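Local structure of transferrin binding protein B (Actinobacillus suis, 3PQU) at residues A[118-123]-A[300-305]; A[430-435]-A[471-476]. The protein probably binds host transferrin at the bacterial surface, as an outer-membrane lipoprotein of the transferrin receptor used in iron acquisition. All blocks are in the same frame, centred on the assembly; numbering follows the deposited sequence.

Contact 1: A[118-123]-A[300-305]; sequences LQYVRS and YGPKAE
The backbones of Tyr120 and Gly301 come closest, their CA atoms 5.8 Å apart, where the start of strand 121-128 meets the type I beta turn that runs from Gly301 to Ala304. No hydrogen bond joins the two segments, and the phenol ring of Tyr120 carries most of the contact. Its CG stands anti to the carbonyl carbon (chi1 -61°), which lays the ring over the turn. Gly301 CA sits almost on the ring normal, 3.6 Å from the Tyr120 ring centroid, in a CH-pi contact, while the CG of Gln119 covers the opposite face. At the phenol end Pro302 CD lies 3.5 Å from Tyr120 OH, the proline ring crossing the tyrosine at about a right angle. This places a side chain of the N-lobe handle domain on the hairpin turn linking barrel strands 292-300 and 306-312, so the contact is part of the handle-barrel interface within the N-lobe. On the barrel side the turn is closed by Ala304 N bonding to Gly301 O at 3.2 Å. Glu305, bent at chi2 (85°), folds back to take Lys303 N on Glu305 OE1 (2.9 Å), and Glu305 CD also lies 4.1 Å from Tyr120 CE2, with carboxylate and ring planes 39° apart. Deeper in, Val121 CG2 packs 3.9 Å from Tyr300 CD2, and the hydroxyl of that buried tyrosine is hydrogen-bonded to Arg274. The backbone amides of Gln119 and Tyr120 are both held by the carboxylate of Glu306, the first residue of the following barrel strand.

Contact 2: A[430-435]-A[471-476]; sequences KMPAGG and VNFSDK
Gly435 O receives Phe473 N at 2.6 Å, a short bond lying in the carbonyl plane but bent at the hydrogen (138°). Gly435 O also takes a CA-H...O contact from Asn472 CA at 2.9 Å, so two neighbouring residues grip it. A cis peptide precedes Gly435, and Gly434 approaches the other segment closely, Gly434 N lying 3.3 Å from Phe473 CB and its CA against Ser474 OG. With CG anti to the carbonyl carbon (chi1 -68°), the Phe473 ring is set against Pro432 and Met431. Pro432 CG lies over one face in a CH-pi contact, 3.8 Å from the Phe473 ring centroid; Val471 CG1 covers the opposite face, toward the rim. Met431, bent at chi2 and chi3, brings Met431 CE to 3.7 Å from Phe473 CE1, the two side chains crossing at about a right angle. Further cover for the phenylalanine comes from Tyr439 and Ile498. Just before it, Asn472 OD1 accepts Asp475 N at 3.0 Å, the donor above its carbonyl plane, and the chain turns over Phe473 and Ser474. This is an Asx motif, set in the hairpin connection between strands 467-472 and 477-482 at one end of the C-lobe barrel, where the loop 430-435 leads into strand 436-448.

Contacts 1 and 2 lie in different lobes, their centres about 34 Å and their nearest atoms about 18 Å apart, and share no element. Both are partly buried, and each sets an aromatic ring against glycine and proline, but in contact 1 the ring comes from the handle onto a barrel hairpin turn, whereas in contact 2 the hairpin supplies the ring and the incoming loop the glycines and proline. Contact 1 is nearer the centre of the molecule, about 11 Å from it against about 32 Å, and joins two domains through apolar packing. Contact 2 stays within the C-lobe barrel and adds a direct backbone hydrogen bond; those of contact 1 remain within each segment or run outside both.

Contact 1: A[118-123]-A[300-305]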
loop_
_atom_site.group_PDB
_atom_site.type_symbol
_atom_site.label_atom_id
_atom_site.label_comp_id
_atom_site.label_asym_id
_atom_site.label_seq_id
_atom_site.Cartn_x
_atom_site.Cartn_y
_atom_site.Cartn_z
ATOM N N LEU A 118 -16.765 3.220 -4.140
ATOM C CA LEU A 118 -15.402 2.730 -4.341
ATOM C C LEU A 118 -15.345 1.294 -3.880
ATOM O O LEU A 118 -16.055 0.912 -2.950
ATOM C CB LEU A 118 -14.397 3.569 -3.546
ATOM C CG LEU A 118 -14.441 5.050 -3.903
ATOM C CD1 LEU A 118 -13.585 5.881 -2.939
ATOM C CD2 LEU A 118 -13.987 5.211 -5.339
ATOM N N GLN A 119 -14.503 0.494 -4.520
ATOM C CA GLN A 119 -14.430 -0.913 -4.178
ATOM C C GLN A 119 -13.230 -1.236 -3.297
ATOM O O GLN A 119 -13.285 -2.154 -2.486
ATOM C CB GLN A 119 -14.397 -1.781 -5.451
ATOM C CG GLN A 119 -14.214 -3.252 -5.154
ATOM C CD GLN A 119 -14.320 -4.144 -6.390
ATOM O OE1 GLN A 119 -14.338 -3.666 -7.530
ATOM N NE2 GLN A 119 -14.394 -5.449 -6.162
ATOM N N TYR A 120 -12.148 -0.483 -3.455
ATOM C CA TYR A 120 -10.891 -0.799 -2.788
ATOM C C TYR A 120 -10.472 0.277 -1.776
ATOM O O TYR A 120 -9.539 0.097 -1.006
ATOM C CB TYR A 120 -9.785 -0.994 -3.835
ATOM C CG TYR A 120 -10.080 -2.135 -4.794
ATOM C CD1 TYR A 120 -9.891 -3.459 -4.400
ATOM C CD2 TYR A 120 -10.550 -1.891 -6.081
ATOM C CE1 TYR A 120 -10.170 -4.521 -5.262
ATOM C CE2 TYR A 120 -10.832 -2.959 -6.964
ATOM C CZ TYR A 120 -10.638 -4.264 -6.537
ATOM O OH TYR A 120 -10.897 -5.322 -7.382
ATOM N N VAL A 121 -11.163 1.399 -1.793
ATOM C CA VAL A 121 -10.737 2.545 -1.005
ATOM C C VAL A 121 -11.893 3.100 -0.188
ATOM O O VAL A 121 -13.050 3.019 -0.614
ATOM C CB VAL A 121 -10.174 3.639 -1.934
ATOM C CG1 VAL A 121 -9.962 4.925 -1.174
ATOM C CG2 VAL A 121 -8.875 3.155 -2.582
ATOM N N ARG A 122 -11.573 3.624 0.993
ATOM C CA ARG A 122 -12.494 4.427 1.776
ATOM C C ARG A 122 -11.765 5.711 2.172
ATOM O O ARG A 122 -10.594 5.666 2.538
ATOM C CB ARG A 122 -12.911 3.683 3.054
ATOM C CG ARG A 122 -13.776 2.451 2.829
ATOM C CD ARG A 122 -15.189 2.816 2.391
ATOM N NE ARG A 122 -15.979 1.613 2.125
ATOM C CZ ARG A 122 -16.040 1.006 0.942
ATOM N NH1 ARG A 122 -15.369 1.499 -0.091
ATOM N NH2 ARG A 122 -16.785 -0.083 0.789
ATOM N N SER A 123 -12.444 6.850 2.122
ATOM C CA SER A 123 -11.804 8.077 2.566
ATOM C C SER A 123 -12.825 9.093 2.998
ATOM O O SER A 123 -14.006 8.938 2.712
ATOM C CB SER A 123 -10.927 8.689 1.470
ATOM O OG SER A 123 -11.699 9.502 0.597
ATOM N N TYR A 300 -4.701 1.544 -5.765
ATOM C CA TYR A 300 -5.270 0.387 -5.099
ATOM C C TYR A 300 -6.196 -0.360 -6.065
ATOM O O TYR A 300 -6.747 0.229 -6.998
ATOM C CB TYR A 300 -6.040 0.812 -3.842
ATOM C CG TYR A 300 -5.182 1.509 -2.784
ATOM C CD1 TYR A 300 -4.529 0.773 -1.797
ATOM C CD2 TYR A 300 -5.031 2.896 -2.775
ATOM C CE1 TYR A 300 -3.745 1.395 -0.824
ATOM C CE2 TYR A 300 -4.245 3.537 -1.788
ATOM C CZ TYR A 300 -3.617 2.769 -0.820
ATOM O OH TYR A 300 -2.855 3.374 0.151
ATOM N N GLY A 301 -6.381 -1.649 -5.808
ATOM C CA GLY A 301 -7.009 -2.556 -6.760
ATOM C C GLY A 301 -5.894 -3.277 -7.514
ATOM O O GLY A 301 -4.814 -2.727 -7.688
ATOM N N PRO A 302 -6.153 -4.513 -7.962
ATOM C CA PRO A 302 -5.121 -5.284 -8.657
ATOM C C PRO A 302 -4.619 -4.547 -9.890
ATOM O O PRO A 302 -3.440 -4.661 -10.209
ATOM C CB PRO A 302 -5.857 -6.560 -9.084
ATOM C CG PRO A 302 -7.052 -6.641 -8.179
ATOM C CD PRO A 302 -7.441 -5.226 -7.896
ATOM N N LYS A 303 -5.500 -3.799 -10.555
ATOM C CA LYS A 303 -5.146 -3.103 -11.790
ATOM C C LYS A 303 -5.149 -1.578 -11.679
ATOM O O LYS A 303 -5.270 -0.890 -12.685
ATOM C CB LYS A 303 -6.078 -3.539 -12.924
ATOM C CG LYS A 303 -5.842 -4.967 -13.410
ATOM C CD LYS A 303 -6.773 -5.309 -14.563
ATOM C CE LYS A 303 -6.279 -6.528 -15.326
ATOM N NZ LYS A 303 -6.066 -7.699 -14.426
ATOM N N ALA A 304 -4.990 -1.066 -10.464
ATOM C CA ALA A 304 -5.021 0.372 -10.201
ATOM C C ALA A 304 -6.367 0.989 -10.589
ATOM O O ALA A 304 -6.429 2.053 -11.193
ATOM C CB ALA A 304 -3.877 1.083 -10.892
ATOM N N GLU A 305 -7.446 0.309 -10.227
ATOM C CA GLU A 305 -8.788 0.814 -10.485
ATOM C C GLU A 305 -9.027 2.112 -9.718
ATOM O O GLU A 305 -9.805 2.965 -10.149
ATOM C CB GLU A 305 -9.839 -0.217 -10.070
ATOM C CG GLU A 305 -9.922 -1.455 -10.972
ATOM C CD GLU A 305 -8.917 -2.548 -10.603
ATOM O OE1 GLU A 305 -7.923 -2.266 -9.904
ATOM O OE2 GLU A 305 -9.128 -3.700 -11.014
#

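Contact 2: A[430-435]-A[471-476]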
loop_
_atom_site.group_PDB
_atom_site.type_symbol
_atom_site.label_atom_id
_atom_site.label_comp_id
_atom_site.label_asym_id
_atom_site.label_seq_id
_atom_site.Cartn_x
_atom_site.Cartn_y
_atom_site.Cartn_z
ATOM N N LYS A 430 12.008 -2.899 -21.641
ATOM C CA LYS A 430 13.428 -3.024 -21.317
ATOM C C LYS A 430 13.837 -4.488 -21.234
ATOM O O LYS A 430 14.962 -4.794 -20.857
ATOM C CB LYS A 430 13.766 -2.316 -20.001
ATOM C CG LYS A 430 13.481 -0.824 -19.991
ATOM C CD LYS A 430 14.457 -0.052 -20.864
ATOM C CE LYS A 430 14.163 1.445 -20.839
ATOM N NZ LYS A 430 12.857 1.777 -21.480
ATOM N N MET A 431 12.918 -5.386 -21.585
ATOM C CA MET A 431 13.240 -6.802 -21.722
ATOM C C MET A 431 14.245 -6.961 -22.857
ATOM O O MET A 431 14.042 -6.416 -23.943
ATOM C CB MET A 431 11.983 -7.625 -22.031
ATOM C CG MET A 431 11.020 -7.792 -20.857
ATOM S SD MET A 431 11.713 -8.730 -19.484
ATOM C CE MET A 431 11.835 -10.379 -20.201
ATOM N N PRO A 432 15.336 -7.701 -22.609
ATOM C CA PRO A 432 16.318 -7.917 -23.674
ATOM C C PRO A 432 15.649 -8.498 -24.909
ATOM O O PRO A 432 14.764 -9.343 -24.781
ATOM C CB PRO A 432 17.269 -8.951 -23.066
ATOM C CG PRO A 432 17.116 -8.791 -21.595
ATOM C CD PRO A 432 15.682 -8.431 -21.379
ATOM N N ALA A 433 16.053 -8.038 -26.088
ATOM C CA ALA A 433 15.609 -8.645 -27.338
ATOM C C ALA A 433 16.637 -9.677 -27.800
ATOM O O ALA A 433 17.526 -9.364 -28.588
ATOM C CB ALA A 433 15.412 -7.582 -28.396
ATOM N N GLY A 434 16.516 -10.904 -27.297
ATOM C CA GLY A 434 17.483 -11.952 -27.585
ATOM C C GLY A 434 18.773 -11.750 -26.809
ATOM O O GLY A 434 19.073 -10.636 -26.388
ATOM N N GLY A 435 19.538 -12.819 -26.609
ATOM C CA GLY A 435 19.172 -14.142 -27.071
ATOM C C GLY A 435 19.325 -15.181 -25.975
ATOM O O GLY A 435 18.356 -15.535 -25.311
ATOM N N VAL A 471 18.025 -18.988 -20.373
ATOM C CA VAL A 471 16.998 -18.062 -20.818
ATOM C C VAL A 471 17.251 -17.639 -22.260
ATOM O O VAL A 471 18.300 -17.074 -22.576
ATOM C CB VAL A 471 16.918 -16.830 -19.895
ATOM C CG1 VAL A 471 15.965 -15.792 -20.469
ATOM C CG2 VAL A 471 16.468 -17.249 -18.499
ATOM N N ASN A 472 16.297 -17.941 -23.135
ATOM C CA ASN A 472 16.413 -17.582 -24.544
ATOM C C ASN A 472 15.395 -16.510 -24.895
ATOM O O ASN A 472 14.228 -16.811 -25.154
ATOM C CB ASN A 472 16.205 -18.805 -25.436
ATOM C CG ASN A 472 16.654 -18.572 -26.868
ATOM O OD1 ASN A 472 16.366 -17.535 -27.468
ATOM N ND2 ASN A 472 17.360 -19.552 -27.430
ATOM N N PHE A 473 15.839 -15.259 -24.897
ATOM C CA PHE A 473 14.951 -14.142 -25.182
ATOM C C PHE A 473 14.511 -14.150 -26.644
ATOM O O PHE A 473 13.450 -13.624 -26.982
ATOM C CB PHE A 473 15.613 -12.808 -24.810
ATOM C CG PHE A 473 15.806 -12.613 -23.326
ATOM C CD1 PHE A 473 14.713 -12.396 -22.490
ATOM C CD2 PHE A 473 17.079 -12.629 -22.766
ATOM C CE1 PHE A 473 14.885 -12.206 -21.113
ATOM C CE2 PHE A 473 17.266 -12.439 -21.389
ATOM C CZ PHE A 473 16.163 -12.227 -20.560
ATOM N N SER A 474 15.316 -14.766 -27.509
ATOM C CA SER A 474 14.980 -14.831 -28.931
ATOM C C SER A 474 13.717 -15.643 -29.210
ATOM O O SER A 474 12.759 -15.131 -29.794
ATOM C CB SER A 474 16.155 -15.354 -29.754
ATOM O OG SER A 474 17.021 -14.292 -30.103
ATOM N N ASP A 475 13.705 -16.904 -28.795
ATOM C CA ASP A 475 12.502 -17.712 -28.975
ATOM C C ASP A 475 11.704 -17.830 -27.682
ATOM O O ASP A 475 10.989 -18.810 -27.466
ATOM C CB ASP A 475 12.823 -19.086 -29.576
ATOM C CG ASP A 475 13.959 -19.782 -28.869
ATOM O OD1 ASP A 475 14.086 -19.606 -27.639
ATOM O OD2 ASP A 475 14.719 -20.512 -29.545
ATOM N N LYS A 476 11.845 -16.812 -26.834
ATOM C CA LYS A 476 11.025 -16.643 -25.636
ATOM C C LYS A 476 10.870 -17.915 -24.807
ATOM O O LYS A 476 9.753 -18.370 -24.557
ATOM C CB LYS A 476 9.649 -16.085 -26.007
ATOM C CG LYS A 476 9.699 -14.710 -26.645
ATOM C CD LYS A 476 10.337 -13.701 -25.703
ATOM C CE LYS A 476 10.456 -12.334 -26.355
ATOM N NZ LYS A 476 9.123 -11.781 -26.722
#